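Local coordinates for pectate lyase (Cellvibrio cellulosa, PDB 1GXM), which cleaves polygalacturonate (pectate) chains by anti-beta-elimination, here as the catalytic module of a larger family 10 polysaccharide lyase, at residues A[66-74]-A[116-124]; A[76-84]-A[95-106]. All coordinates share one frame; numbering follows the deposited sequence. Where two conformers were deposited one is given.

Interaction 1 (A[66-74]-A[116-124]); sequences NESGTIDNG and LPQFYPLKG
A short two-stranded antiparallel ladder joins Gly69 and Thr70 to Tyr120 and Phe119, at a partly buried place in the catalytic module. Gly69 and Tyr120 form the hydrogen-bonded pair: Tyr120 N gives a fairly straight bond to Gly69 O (3.0 Å), while the return bond from Gly69 N to Tyr120 O is more bent, with 131° at the hydrogen. The neighbouring pair, Thr70 and Phe119, is non-hydrogen-bonded, and here the side chains do the work. They leave the ladder in the same direction, and Thr70 CB sits over the face of the Phe119 ring, 3.6 Å from its centroid, a CH-pi contact. With Thr70 OG1 anti to the backbone N (chi1 -174°), the hydroxyl lies over the same ring and donates to Gln118 O at 2.8 Å, coming in from above the carbonyl plane. Ile71 N bonds to Gln118 O too, at 3.0 Å and closer to the plane. OG1 in turn accepts from Asp72 N, which closes an ST turn just past the strand.

At one end of the ladder Ser68 OG donates to Pro121 O (2.7 Å), next to the cis peptide bond that precedes Pro121, and accepts a hydrogen bond from a water. At the other end Asp72 and the extended Gln118 side chain run alongside each other; a second water lies within bonding distance of Asp72 OD1 and Gln118 OE1, and Asp72 OD2 forms a salt bridge with Lys52. Ile71 turns its CD1 to Pro117 O, 3.4 Å away.

Chemically, Gln118 O is gripped by two donors. Giving and receiving a bond should hold the Thr70 hydroxyl in one rotation, and ties the ladder into the turn that follows it.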
ATOM      1  N   ASN A  66      -5.149 -10.536  21.895  1.00 12.73           N
ATOM      2  CA  ASN A  66      -4.924 -11.761  21.160  1.00 13.57           C
ATOM      3  C   ASN A  66      -5.681 -11.776  19.846  1.00 13.57           C
ATOM      4  O   ASN A  66      -5.999 -12.842  19.308  1.00 15.36           O
ATOM      5  CB  ASN A  66      -5.335 -12.954  22.013  1.00 14.04           C
ATOM      6  CG  ASN A  66      -4.705 -14.219  21.552  1.00 16.67           C
ATOM      7  OD1 ASN A  66      -5.388 -15.230  21.325  1.00 21.29           O
ATOM      8  ND2 ASN A  66      -3.391 -14.187  21.393  1.00 17.65           N
ATOM      9  N   GLU A  67      -5.980 -10.588  19.348  1.00 13.87           N
ATOM     10  CA  GLU A  67      -6.743 -10.469  18.119  1.00 13.84           C
ATOM     11  C   GLU A  67      -5.799 -10.516  16.936  1.00 13.33           C
ATOM     12  O   GLU A  67      -4.573 -10.455  17.067  1.00 12.80           O
ATOM     13  CB  GLU A  67      -7.541  -9.173  18.102  1.00 14.79           C
ATOM     14  CG  GLU A  67      -8.663  -9.126  19.151  1.00 19.21           C
ATOM     15  CD  GLU A  67      -9.763 -10.197  19.004  1.00 24.81           C
ATOM     16  OE1 GLU A  67      -9.877 -10.886  17.965  1.00 27.28           O
ATOM     17  OE2 GLU A  67     -10.561 -10.360  19.963  1.00 29.70           O
ATOM     18  N   SER A  68      -6.381 -10.668  15.761  1.00 12.66           N
ATOM     19  CA  SER A  68      -5.601 -10.573  14.545  1.00 12.13           C
ATOM     20  C   SER A  68      -4.976  -9.190  14.435  1.00 11.29           C
ATOM     21  O   SER A  68      -5.549  -8.189  14.849  1.00 12.79           O
ATOM     22  CB  SER A  68      -6.453 -10.834  13.325  1.00 12.14           C
ATOM     23  OG  SER A  68      -6.862 -12.172  13.301  1.00 13.32           O
ATOM     24  N   GLY A  69      -3.760  -9.168  13.923  1.00 10.81           N
ATOM     25  CA  GLY A  69      -3.132  -7.937  13.505  1.00 11.03           C
ATOM     26  C   GLY A  69      -3.637  -7.545  12.137  1.00  9.86           C
ATOM     27  O   GLY A  69      -4.205  -8.345  11.423  1.00 10.55           O
ATOM     28  N   THR A  70      -3.411  -6.297  11.788  1.00 10.01           N
ATOM     29  CA  THR A  70      -3.822  -5.803  10.504  1.00  9.91           C
ATOM     30  C   THR A  70      -2.823  -4.836   9.930  1.00 10.00           C
ATOM     31  O   THR A  70      -2.071  -4.192  10.644  1.00 10.46           O
ATOM     32  CB  THR A  70      -5.225  -5.177  10.591  1.00 10.44           C
ATOM     33  OG1 THR A  70      -5.678  -4.814   9.279  1.00 10.85           O
ATOM     34  CG2 THR A  70      -5.254  -3.911  11.383  1.00 11.09           C
ATOM     35  N   ILE A  71      -2.819  -4.767   8.602  1.00  9.47           N
ATOM     36  CA  ILE A  71      -2.076  -3.745   7.875  1.00  9.90           C
ATOM     37  C   ILE A  71      -3.016  -2.734   7.219  1.00  9.93           C
ATOM     38  O   ILE A  71      -2.598  -1.932   6.389  1.00 11.99           O
ATOM     39  CB  ILE A  71      -1.131  -4.375   6.847  1.00 10.01           C
ATOM     40  CG1 ILE A  71      -1.873  -5.273   5.883  1.00 10.65           C
ATOM     41  CG2 ILE A  71      -0.051  -5.161   7.564  1.00 10.76           C
ATOM     42  CD1 ILE A  71      -1.056  -5.650   4.658  1.00 11.80           C
ATOM     43  N   ASP A  72      -4.275  -2.746   7.615  1.00 10.61           N
ATOM     44  CA  ASP A  72      -5.204  -1.736   7.144  1.00 10.92           C
ATOM     45  C   ASP A  72      -4.984  -0.425   7.877  1.00 11.95           C
ATOM     46  O   ASP A  72      -4.570  -0.397   9.029  1.00 11.59           O
ATOM     47  CB  ASP A  72      -6.621  -2.203   7.317  1.00 12.89           C
ATOM     48  CG  ASP A  72      -7.613  -1.323   6.598  1.00 13.88           C
ATOM     49  OD1 ASP A  72      -7.268  -0.688   5.567  1.00 16.50           O
ATOM     50  OD2 ASP A  72      -8.745  -1.214   7.048  1.00 19.06           O
ATOM     51  N   ASN A  73      -5.276   0.672   7.190  1.00 13.06           N
ATOM     52  CA  ASN A  73      -5.188   2.000   7.806  1.00 14.31           C
ATOM     53  C   ASN A  73      -3.839   2.249   8.487  1.00 13.51           C
ATOM     54  O   ASN A  73      -3.785   2.839   9.569  1.00 14.33           O
ATOM     55  CB  ASN A  73      -6.357   2.241   8.763  1.00 15.13           C
ATOM     56  CG  ASN A  73      -6.612   3.729   9.018  1.00 19.30           C
ATOM     57  OD1 ASN A  73      -6.217   4.583   8.217  1.00 23.29           O
ATOM     58  ND2 ASN A  73      -7.284   4.038  10.131  1.00 21.81           N
ATOM     59  N   GLY A  74      -2.773   1.775   7.849  1.00 12.49           N
ATOM     60  CA  GLY A  74      -1.406   1.976   8.309  1.00 12.61           C
ATOM     61  C   GLY A  74      -1.026   1.160   9.519  1.00 12.23           C
ATOM     62  O   GLY A  74       0.076   1.292  10.033  1.00 12.66           O
ATOM     63  N   LEU A 116       0.331 -10.719   0.993  1.00  9.43           N
ATOM     64  CA  LEU A 116       0.060 -10.324   2.372  1.00  9.65           C
ATOM     65  C   LEU A 116      -1.413 -10.016   2.534  1.00  9.03           C
ATOM     66  O   LEU A 116      -1.960  -9.199   1.793  1.00  9.59           O
ATOM     67  CB  LEU A 116       0.864  -9.086   2.768  1.00  9.90           C
ATOM     68  CG  LEU A 116       2.385  -9.257   2.679  1.00 10.82           C
ATOM     69  CD1 LEU A 116       3.072  -7.996   3.099  1.00 11.65           C
ATOM     70  CD2 LEU A 116       2.835 -10.345   3.579  1.00 12.67           C
ATOM     71  N   PRO A 117      -2.057 -10.640   3.508  1.00  8.95           N
ATOM     72  CA  PRO A 117      -3.467 -10.393   3.784  1.00  9.23           C
ATOM     73  C   PRO A 117      -3.653  -9.133   4.586  1.00  8.98           C
ATOM     74  O   PRO A 117      -2.734  -8.596   5.185  1.00  9.74           O
ATOM     75  CB  PRO A 117      -3.855 -11.603   4.619  1.00  9.34           C
ATOM     76  CG  PRO A 117      -2.622 -11.908   5.378  1.00  9.91           C
ATOM     77  CD  PRO A 117      -1.493 -11.648   4.429  1.00  8.92           C
ATOM     78  N   GLN A 118      -4.875  -8.646   4.601  1.00  8.89           N
ATOM     79  CA  GLN A 118      -5.216  -7.466   5.363  1.00  8.94           C
ATOM     80  C   GLN A 118      -5.185  -7.705   6.868  1.00  9.11           C
ATOM     81  O   GLN A 118      -4.773  -6.843   7.615  1.00  9.02           O
ATOM     82  CB  GLN A 118      -6.580  -6.959   4.941  1.00  9.79           C
ATOM     83  CG  GLN A 118      -6.902  -5.585   5.456  1.00 10.06           C
ATOM     84  CD  GLN A 118      -8.311  -5.141   5.096  1.00 10.99           C
ATOM     85  OE1 GLN A 118      -8.510  -4.073   4.482  1.00 14.32           O
ATOM     86  NE2 GLN A 118      -9.276  -5.916   5.483  1.00  9.24           N
ATOM     87  N   PHE A 119      -5.702  -8.846   7.289  1.00  8.97           N
ATOM     88  CA  PHE A 119      -5.725  -9.255   8.679  1.00  8.91           C
ATOM     89  C   PHE A 119      -5.111 -10.634   8.775  1.00  9.13           C
ATOM     90  O   PHE A 119      -5.338 -11.484   7.909  1.00  9.90           O
ATOM     91  CB  PHE A 119      -7.146  -9.355   9.219  1.00  9.62           C
ATOM     92  CG  PHE A 119      -7.759  -8.054   9.585  1.00 10.17           C
ATOM     93  CD1 PHE A 119      -8.284  -7.238   8.606  1.00 10.94           C
ATOM     94  CD2 PHE A 119      -7.851  -7.658  10.895  1.00 11.71           C
ATOM     95  CE1 PHE A 119      -8.866  -6.048   8.928  1.00 11.67           C
ATOM     96  CE2 PHE A 119      -8.455  -6.460  11.219  1.00 12.94           C
ATOM     97  CZ  PHE A 119      -8.948  -5.659  10.239  1.00 12.72           C
ATOM     98  N   TYR A 120      -4.406 -10.874   9.871  1.00  9.99           N
ATOM     99  CA  TYR A 120      -3.789 -12.162  10.104  1.00 10.46           C
ATOM    100  C   TYR A 120      -3.706 -12.402  11.605  1.00 11.31           C
ATOM    101  O   TYR A 120      -3.309 -11.492  12.304  1.00 11.05           O
ATOM    102  CB  TYR A 120      -2.388 -12.190   9.523  1.00 11.27           C
ATOM    103  CG  TYR A 120      -1.824 -13.579   9.567  1.00 12.88           C
ATOM    104  CD1 TYR A 120      -2.221 -14.535   8.643  1.00 13.91           C
ATOM    105  CD2 TYR A 120      -0.936 -13.960  10.565  1.00 14.26           C
ATOM    106  CE1 TYR A 120      -1.738 -15.835   8.692  1.00 15.67           C
ATOM    107  CE2 TYR A 120      -0.434 -15.264  10.611  1.00 14.85           C
ATOM    108  CZ  TYR A 120      -0.848 -16.182   9.676  1.00 15.98           C
ATOM    109  OH  TYR A 120      -0.352 -17.465   9.719  1.00 19.75           O
ATOM    110  N   PRO A 121      -4.007 -13.603  12.129  1.00 11.13           N
ATOM    111  CA  PRO A 121      -4.560 -14.751  11.421  1.00 12.03           C
ATOM    112  C   PRO A 121      -5.778 -14.389  10.591  1.00 11.59           C
ATOM    113  O   PRO A 121      -6.503 -13.441  10.890  1.00 11.57           O
ATOM    114  CB  PRO A 121      -4.912 -15.715  12.557  1.00 12.44           C
ATOM    115  CG  PRO A 121      -3.855 -15.400  13.550  1.00 12.90           C
ATOM    116  CD  PRO A 121      -3.742 -13.907  13.545  1.00 12.50           C
ATOM    117  N   LEU A 122      -5.975 -15.164   9.549  1.00 12.09           N
ATOM    118  CA  LEU A 122      -7.020 -14.897   8.585  1.00 12.46           C
ATOM    119  C   LEU A 122      -8.378 -14.882   9.226  1.00 13.57           C
ATOM    120  O   LEU A 122      -8.718 -15.748  10.035  1.00 14.12           O
ATOM    121  CB  LEU A 122      -6.987 -15.928   7.470  1.00 12.33           C
ATOM    122  CG  LEU A 122      -5.693 -15.963   6.682  1.00 11.04           C
ATOM    123  CD1 LEU A 122      -5.776 -17.005   5.580  1.00 12.39           C
ATOM    124  CD2 LEU A 122      -5.337 -14.578   6.118  1.00 11.21           C
ATOM    125  N   LYS A 123      -9.156 -13.875   8.869  1.00 14.29           N
ATOM    126  CA  LYS A 123     -10.494 -13.694   9.397  1.00 15.49           C
ATOM    127  C   LYS A 123     -11.585 -14.147   8.437  1.00 15.29           C
ATOM    128  O   LYS A 123     -12.751 -14.232   8.828  1.00 16.67           O
ATOM    129  CB  LYS A 123     -10.691 -12.236   9.739  1.00 16.94           C
ATOM    130  CG  LYS A 123     -10.009 -11.821  11.027  0.50 18.95           C
ATOM    131  CD  LYS A 123     -11.057 -11.678  12.150  0.50 20.74           C
ATOM    132  CE  LYS A 123     -10.499 -11.892  13.529  0.50 21.82           C
ATOM    133  NZ  LYS A 123     -10.641 -13.282  14.024  0.50 22.53           N
ATOM    134  N   GLY A 124     -11.207 -14.469   7.207  1.00 14.19           N
ATOM    135  CA  GLY A 124     -12.167 -14.855   6.196  1.00 14.23           C
ATOM    136  C   GLY A 124     -12.660 -13.644   5.437  1.00 13.53           C
ATOM    137  O   GLY A 124     -12.529 -12.501   5.865  1.00 14.87           O
TER
HETATM  138  O   HOH W   1      -7.475 -13.997  15.165  1.00 22.95           O
HETATM  139  O   HOH W   2      -6.375  -2.291   3.777  1.00 17.69           O

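Interaction 2 (A[76-84]-A[95-106]); sequences TITEMVFLA and YRDAVRKAANFL
The Phe105 and Tyr95 rings mark the two ends of this helix pair, and each meets a methyl group obliquely. Thr76 CG2 comes within 3.9 Å of Phe105 CD2, the threonine lying across the line of the phenylalanine side chain. Leu83 CD2 approaches Tyr95 CD1 at 3.8 Å, again crossing it, while the phenol OH bonds to Asp38.

Between the rings apolar side chains meet, some methyls rest on backbone atoms, and no hydrogen bond joins the segments. Met80 carries the middle. Chi1 of 89° puts CG between the backbone N and carbonyl carbon, and a bend at chi3 brings Met80 CE to 3.5 Å from Ala103 N. Met80 SD meets Leu106 CD1 at 3.7 Å, the ends of the two chains meeting head-on, and Met80 CB rests on Ala102 CB at 3.6 Å. One turn away, Val99 presses CG2 against the backbone of the opposing helix, 3.4 Å from Ala84 N, and also touches the CB atoms of Leu83 and Ala84. Ala98, Ala102 and Ala103 present only methyl groups, consistent with an axis separation of 8.8 Å.

The segments run roughly antiparallel, 148° between their directions, as a helical hairpin consistent with the alpha/alpha toroid of this lyase family. Helix 37-42 touches Tyr95 and Ala98, helix 136-148 packs on Ile77 and Met80, and helix 20-28 covers Ile77, Thr78 and Val81.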
ATOM      1  N   THR A  76       0.201  -1.662  12.099  1.00 10.89           N
ATOM      2  CA  THR A  76       1.339  -2.552  12.217  1.00 11.09           C
ATOM      3  C   THR A  76       2.567  -1.947  11.562  1.00 11.09           C
ATOM      4  O   THR A  76       3.598  -1.750  12.213  1.00 11.47           O
ATOM      5  CB  THR A  76       1.049  -3.956  11.683  1.00 10.62           C
ATOM      6  OG1 THR A  76      -0.031  -4.520  12.439  1.00 10.47           O
ATOM      7  CG2 THR A  76       2.241  -4.885  11.962  1.00 11.12           C
ATOM      8  N   ILE A  77       2.456  -1.627  10.286  1.00 11.23           N
ATOM      9  CA  ILE A  77       3.584  -1.105   9.540  1.00 11.77           C
ATOM     10  C   ILE A  77       4.036   0.245  10.081  1.00 11.88           C
ATOM     11  O   ILE A  77       5.237   0.503  10.162  1.00 13.23           O
ATOM     12  CB  ILE A  77       3.306  -1.086   8.016  1.00 12.29           C
ATOM     13  CG1 ILE A  77       2.068  -0.261   7.657  1.00 12.22           C
ATOM     14  CG2 ILE A  77       3.188  -2.520   7.529  1.00 13.44           C
ATOM     15  CD1 ILE A  77       1.849  -0.076   6.150  1.00 13.98           C
ATOM     16  N   THR A  78       3.106   1.083  10.501  1.00 11.48           N
ATOM     17  CA  THR A  78       3.473   2.387  11.028  1.00 11.86           C
ATOM     18  C   THR A  78       4.058   2.226  12.420  1.00 12.45           C
ATOM     19  O   THR A  78       5.117   2.755  12.713  1.00 12.98           O
ATOM     20  CB  THR A  78       2.272   3.301  11.080  1.00 12.01           C
ATOM     21  OG1 THR A  78       1.660   3.382   9.788  1.00 12.70           O
ATOM     22  CG2 THR A  78       2.711   4.714  11.406  1.00 12.80           C
ATOM     23  N   GLU A  79       3.358   1.497  13.276  1.00 12.28           N
ATOM     24  CA  GLU A  79       3.815   1.278  14.647  1.00 12.63           C
ATOM     25  C   GLU A  79       5.209   0.682  14.686  1.00 13.04           C
ATOM     26  O   GLU A  79       6.050   1.088  15.499  1.00 12.92           O
ATOM     27  CB  GLU A  79       2.852   0.361  15.417  1.00 12.51           C
ATOM     28  CG  GLU A  79       1.522   0.994  15.775  1.00 13.12           C
ATOM     29  CD  GLU A  79       0.462   0.863  14.718  1.00 13.57           C
ATOM     30  OE1 GLU A  79       0.789   0.585  13.552  1.00 13.08           O
ATOM     31  OE2 GLU A  79      -0.717   1.056  15.055  1.00 14.71           O
ATOM     32  N   MET A  80       5.494  -0.266  13.814  1.00 12.98           N
ATOM     33  CA  MET A  80       6.786  -0.952  13.891  1.00 13.65           C
ATOM     34  C   MET A  80       7.922  -0.040  13.439  1.00 13.37           C
ATOM     35  O   MET A  80       9.024  -0.119  13.991  1.00 14.16           O
ATOM     36  CB  MET A  80       6.784  -2.298  13.182  1.00 14.40           C
ATOM     37  CG  MET A  80       7.151  -2.232  11.753  0.50 13.39           C
ATOM     38  SD  MET A  80       6.479  -3.597  10.930  0.50 10.81           S
ATOM     39  CE  MET A  80       7.845  -4.739  10.964  0.50 12.18           C
ATOM     40  N   VAL A  81       7.666   0.826  12.461  1.00 12.82           N
ATOM     41  CA  VAL A  81       8.696   1.731  11.983  1.00 12.89           C
ATOM     42  C   VAL A  81       8.967   2.744  13.091  1.00 12.71           C
ATOM     43  O   VAL A  81      10.111   3.040  13.434  1.00 13.50           O
ATOM     44  CB  VAL A  81       8.274   2.421  10.677  1.00 12.83           C
ATOM     45  CG1 VAL A  81       9.220   3.558  10.324  1.00 13.61           C
ATOM     46  CG2 VAL A  81       8.222   1.403   9.542  1.00 13.24           C
ATOM     47  N   PHE A  82       7.894   3.282  13.654  1.00 12.30           N
ATOM     48  CA  PHE A  82       7.975   4.200  14.770  1.00 13.16           C
ATOM     49  C   PHE A  82       8.753   3.625  15.938  1.00 12.78           C
ATOM     50  O   PHE A  82       9.688   4.254  16.446  1.00 13.24           O
ATOM     51  CB  PHE A  82       6.554   4.578  15.169  1.00 12.99           C
ATOM     52  CG  PHE A  82       6.467   5.322  16.455  1.00 13.72           C
ATOM     53  CD1 PHE A  82       6.983   6.605  16.571  1.00 16.49           C
ATOM     54  CD2 PHE A  82       5.866   4.736  17.550  1.00 14.34           C
ATOM     55  CE1 PHE A  82       6.887   7.283  17.782  1.00 16.46           C
ATOM     56  CE2 PHE A  82       5.760   5.395  18.736  1.00 15.61           C
ATOM     57  CZ  PHE A  82       6.260   6.671  18.857  1.00 15.86           C
ATOM     58  N   LEU A  83       8.434   2.413  16.350  1.00 12.81           N
ATOM     59  CA  LEU A  83       9.112   1.857  17.519  1.00 13.14           C
ATOM     60  C   LEU A  83      10.547   1.480  17.186  1.00 13.40           C
ATOM     61  O   LEU A  83      11.405   1.478  18.056  1.00 13.77           O
ATOM     62  CB  LEU A  83       8.354   0.661  18.087  1.00 12.99           C
ATOM     63  CG  LEU A  83       7.009   0.978  18.729  1.00 13.10           C
ATOM     64  CD1 LEU A  83       6.424  -0.258  19.312  1.00 14.95           C
ATOM     65  CD2 LEU A  83       7.143   2.060  19.766  1.00 13.96           C
ATOM     66  N   ALA A  84      10.840   1.186  15.928  1.00 13.49           N
ATOM     67  CA  ALA A  84      12.220   0.925  15.540  1.00 13.86           C
ATOM     68  C   ALA A  84      13.039   2.184  15.705  1.00 14.19           C
ATOM     69  O   ALA A  84      14.198   2.137  16.133  1.00 14.24           O
ATOM     70  CB  ALA A  84      12.299   0.405  14.108  1.00 13.70           C
ATOM     71  N   TYR A  95      11.425  -2.046  23.007  1.00 14.86           N
ATOM     72  CA  TYR A  95      10.968  -1.619  21.678  1.00 14.61           C
ATOM     73  C   TYR A  95      11.568  -2.470  20.583  1.00 14.69           C
ATOM     74  O   TYR A  95      10.900  -2.790  19.609  1.00 15.08           O
ATOM     75  CB  TYR A  95      11.262  -0.143  21.420  1.00 14.47           C
ATOM     76  CG  TYR A  95      10.667   0.772  22.459  1.00 15.56           C
ATOM     77  CD1 TYR A  95       9.303   0.818  22.689  1.00 16.28           C
ATOM     78  CD2 TYR A  95      11.480   1.622  23.208  1.00 17.53           C
ATOM     79  CE1 TYR A  95       8.764   1.675  23.641  1.00 17.09           C
ATOM     80  CE2 TYR A  95      10.951   2.466  24.169  1.00 17.91           C
ATOM     81  CZ  TYR A  95       9.602   2.491  24.391  1.00 17.63           C
ATOM     82  OH  TYR A  95       9.092   3.340  25.347  1.00 18.78           O
ATOM     83  N   ARG A  96      12.838  -2.823  20.721  1.00 14.93           N
ATOM     84  CA  ARG A  96      13.473  -3.806  19.845  1.00 14.88           C
ATOM     85  C   ARG A  96      12.658  -5.086  19.801  1.00 14.51           C
ATOM     86  O   ARG A  96      12.417  -5.652  18.736  1.00 14.52           O
ATOM     87  CB  ARG A  96      14.899  -4.122  20.340  1.00 14.95           C
ATOM     88  CG  ARG A  96      15.631  -5.236  19.582  1.00 15.00           C
ATOM     89  CD  ARG A  96      17.010  -5.562  20.151  1.00 16.22           C
ATOM     90  NE  ARG A  96      17.682  -6.516  19.279  1.00 17.56           N
ATOM     91  CZ  ARG A  96      17.538  -7.840  19.332  1.00 18.04           C
ATOM     92  NH1 ARG A  96      16.791  -8.422  20.261  1.00 18.56           N
ATOM     93  NH2 ARG A  96      18.171  -8.586  18.463  1.00 19.40           N
ATOM     94  N   ASP A  97      12.238  -5.552  20.964  1.00 14.13           N
ATOM     95  CA  ASP A  97      11.484  -6.795  21.056  1.00 14.42           C
ATOM     96  C   ASP A  97      10.185  -6.668  20.271  1.00 13.68           C
ATOM     97  O   ASP A  97       9.761  -7.593  19.605  1.00 14.29           O
ATOM     98  CB  ASP A  97      11.180  -7.128  22.504  1.00 15.23           C
ATOM     99  CG  ASP A  97      12.414  -7.489  23.289  1.00 18.95           C
ATOM    100  OD1 ASP A  97      13.454  -7.818  22.682  1.00 22.27           O
ATOM    101  OD2 ASP A  97      12.414  -7.455  24.530  1.00 23.80           O
ATOM    102  N   ALA A  98       9.548  -5.526  20.387  1.00 12.75           N
ATOM    103  CA  ALA A  98       8.270  -5.311  19.715  1.00 12.30           C
ATOM    104  C   ALA A  98       8.447  -5.275  18.212  1.00 12.08           C
ATOM    105  O   ALA A  98       7.665  -5.848  17.476  1.00 11.87           O
ATOM    106  CB  ALA A  98       7.665  -4.033  20.170  1.00 12.39           C
ATOM    107  N   VAL A  99       9.478  -4.586  17.757  1.00 11.61           N
ATOM    108  CA  VAL A  99       9.768  -4.529  16.337  1.00 12.07           C
ATOM    109  C   VAL A  99      10.038  -5.920  15.790  1.00 12.35           C
ATOM    110  O   VAL A  99       9.584  -6.257  14.714  1.00 11.97           O
ATOM    111  CB  VAL A  99      10.972  -3.616  16.046  1.00 12.65           C
ATOM    112  CG1 VAL A  99      11.337  -3.654  14.586  1.00 12.61           C
ATOM    113  CG2 VAL A  99      10.642  -2.198  16.415  1.00 12.24           C
ATOM    114  N   ARG A 100      10.790  -6.739  16.515  1.00 11.60           N
ATOM    115  CA  ARG A 100      11.022  -8.110  16.087  1.00 12.31           C
ATOM    116  C   ARG A 100       9.732  -8.915  15.977  1.00 11.91           C
ATOM    117  O   ARG A 100       9.568  -9.716  15.064  1.00 12.51           O
ATOM    118  CB  ARG A 100      12.029  -8.778  17.015  1.00 12.41           C
ATOM    119  CG  ARG A 100      13.421  -8.164  16.882  1.00 13.45           C
ATOM    120  CD  ARG A 100      14.428  -8.669  17.905  1.00 15.77           C
ATOM    121  NE  ARG A 100      14.518 -10.120  17.814  1.00 16.61           N
ATOM    122  CZ  ARG A 100      15.199 -10.776  16.881  1.00 17.17           C
ATOM    123  NH1 ARG A 100      15.906 -10.117  15.989  1.00 18.31           N
ATOM    124  NH2 ARG A 100      15.181 -12.104  16.841  1.00 17.33           N
ATOM    125  N   LYS A 101       8.825  -8.731  16.933  1.00 12.15           N
ATOM    126  CA  LYS A 101       7.547  -9.447  16.891  1.00 11.37           C
ATOM    127  C   LYS A 101       6.698  -8.980  15.710  1.00 10.61           C
ATOM    128  O   LYS A 101       6.043  -9.783  15.082  1.00 11.06           O
ATOM    129  CB  LYS A 101       6.756  -9.299  18.189  1.00 11.77           C
ATOM    130  CG  LYS A 101       7.369 -10.096  19.354  1.00 12.50           C
ATOM    131  CD  LYS A 101       6.448 -10.159  20.555  1.00 13.56           C
ATOM    132  CE  LYS A 101       5.346 -11.196  20.383  1.00 13.77           C
ATOM    133  NZ  LYS A 101       4.505 -11.344  21.602  1.00 15.32           N
ATOM    134  N   ALA A 102       6.791  -7.696  15.412  1.00 10.55           N
ATOM    135  CA  ALA A 102       6.029  -7.108  14.295  1.00 10.65           C
ATOM    136  C   ALA A 102       6.532  -7.597  12.951  1.00 11.18           C
ATOM    137  O   ALA A 102       5.740  -7.897  12.082  1.00 11.90           O
ATOM    138  CB  ALA A 102       6.092  -5.607  14.333  1.00 10.68           C
ATOM    139  N   ALA A 103       7.853  -7.680  12.790  1.00 11.83           N
ATOM    140  CA  ALA A 103       8.416  -8.192  11.546  1.00 11.37           C
ATOM    141  C   ALA A 103       8.053  -9.656  11.377  1.00 11.35           C
ATOM    142  O   ALA A 103       7.706 -10.098  10.286  1.00 12.07           O
ATOM    143  CB  ALA A 103       9.897  -8.024  11.535  1.00 11.92           C
ATOM    144  N   ASN A 104       8.135 -10.406  12.471  1.00 11.16           N
ATOM    145  CA  ASN A 104       7.759 -11.802  12.463  1.00 12.30           C
ATOM    146  C   ASN A 104       6.306 -11.948  12.057  1.00 11.47           C
ATOM    147  O   ASN A 104       5.954 -12.833  11.298  1.00 12.57           O
ATOM    148  CB  ASN A 104       8.002 -12.404  13.846  1.00 12.05           C
ATOM    149  CG  ASN A 104       7.760 -13.887  13.900  1.00 14.00           C
ATOM    150  OD1 ASN A 104       8.219 -14.635  13.055  1.00 15.50           O
ATOM    151  ND2 ASN A 104       7.037 -14.324  14.921  1.00 15.77           N
ATOM    152  N   PHE A 105       5.453 -11.087  12.607  1.00 11.55           N
ATOM    153  CA  PHE A 105       4.043 -11.074  12.262  1.00 10.82           C
ATOM    154  C   PHE A 105       3.849 -10.896  10.749  1.00 10.56           C
ATOM    155  O   PHE A 105       3.120 -11.647  10.110  1.00 11.01           O
ATOM    156  CB  PHE A 105       3.335  -9.943  12.984  1.00 11.17           C
ATOM    157  CG  PHE A 105       1.947  -9.709  12.496  1.00 11.72           C
ATOM    158  CD1 PHE A 105       0.902 -10.513  12.927  1.00 11.58           C
ATOM    159  CD2 PHE A 105       1.680  -8.729  11.559  1.00 11.26           C
ATOM    160  CE1 PHE A 105      -0.377 -10.327  12.434  1.00 12.58           C
ATOM    161  CE2 PHE A 105       0.388  -8.538  11.079  1.00 10.77           C
ATOM    162  CZ  PHE A 105      -0.624  -9.343  11.528  1.00 11.47           C
ATOM    163  N   LEU A 106       4.518  -9.898  10.188  1.00 10.74           N
ATOM    164  CA  LEU A 106       4.363  -9.640   8.764  1.00 10.56           C
ATOM    165  C   LEU A 106       4.774 -10.844   7.940  1.00 10.80           C
ATOM    166  O   LEU A 106       4.067 -11.265   7.037  1.00 11.17           O
ATOM    167  CB  LEU A 106       5.140  -8.410   8.326  1.00 10.74           C
ATOM    168  CG  LEU A 106       4.665  -7.054   8.839  1.00 11.66           C
ATOM    169  CD1 LEU A 106       5.597  -5.998   8.322  1.00 13.47           C
ATOM    170  CD2 LEU A 106       3.258  -6.739   8.380  1.00 11.75           C
TER

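How the interactions relate
From the N terminus, the chain passes through strand 69-70, turns into helix 77-90, comes back along helix 93-109 and then reaches strand 119-120. Interaction 2 closes the short loop between the two helices; interaction 1 closes the longer one around it, so the helical hairpin is nested within the strand pairing. The two also touch directly. Thr76 OG1, at the start of the first helix, lies 2.7 Å from Thr70 O, a probable hydrogen bond, and the Phe105 ring packs against Gly69 and Tyr120. The little ladder is thus seated at the end of the hairpin where Thr76 and Phe105 meet.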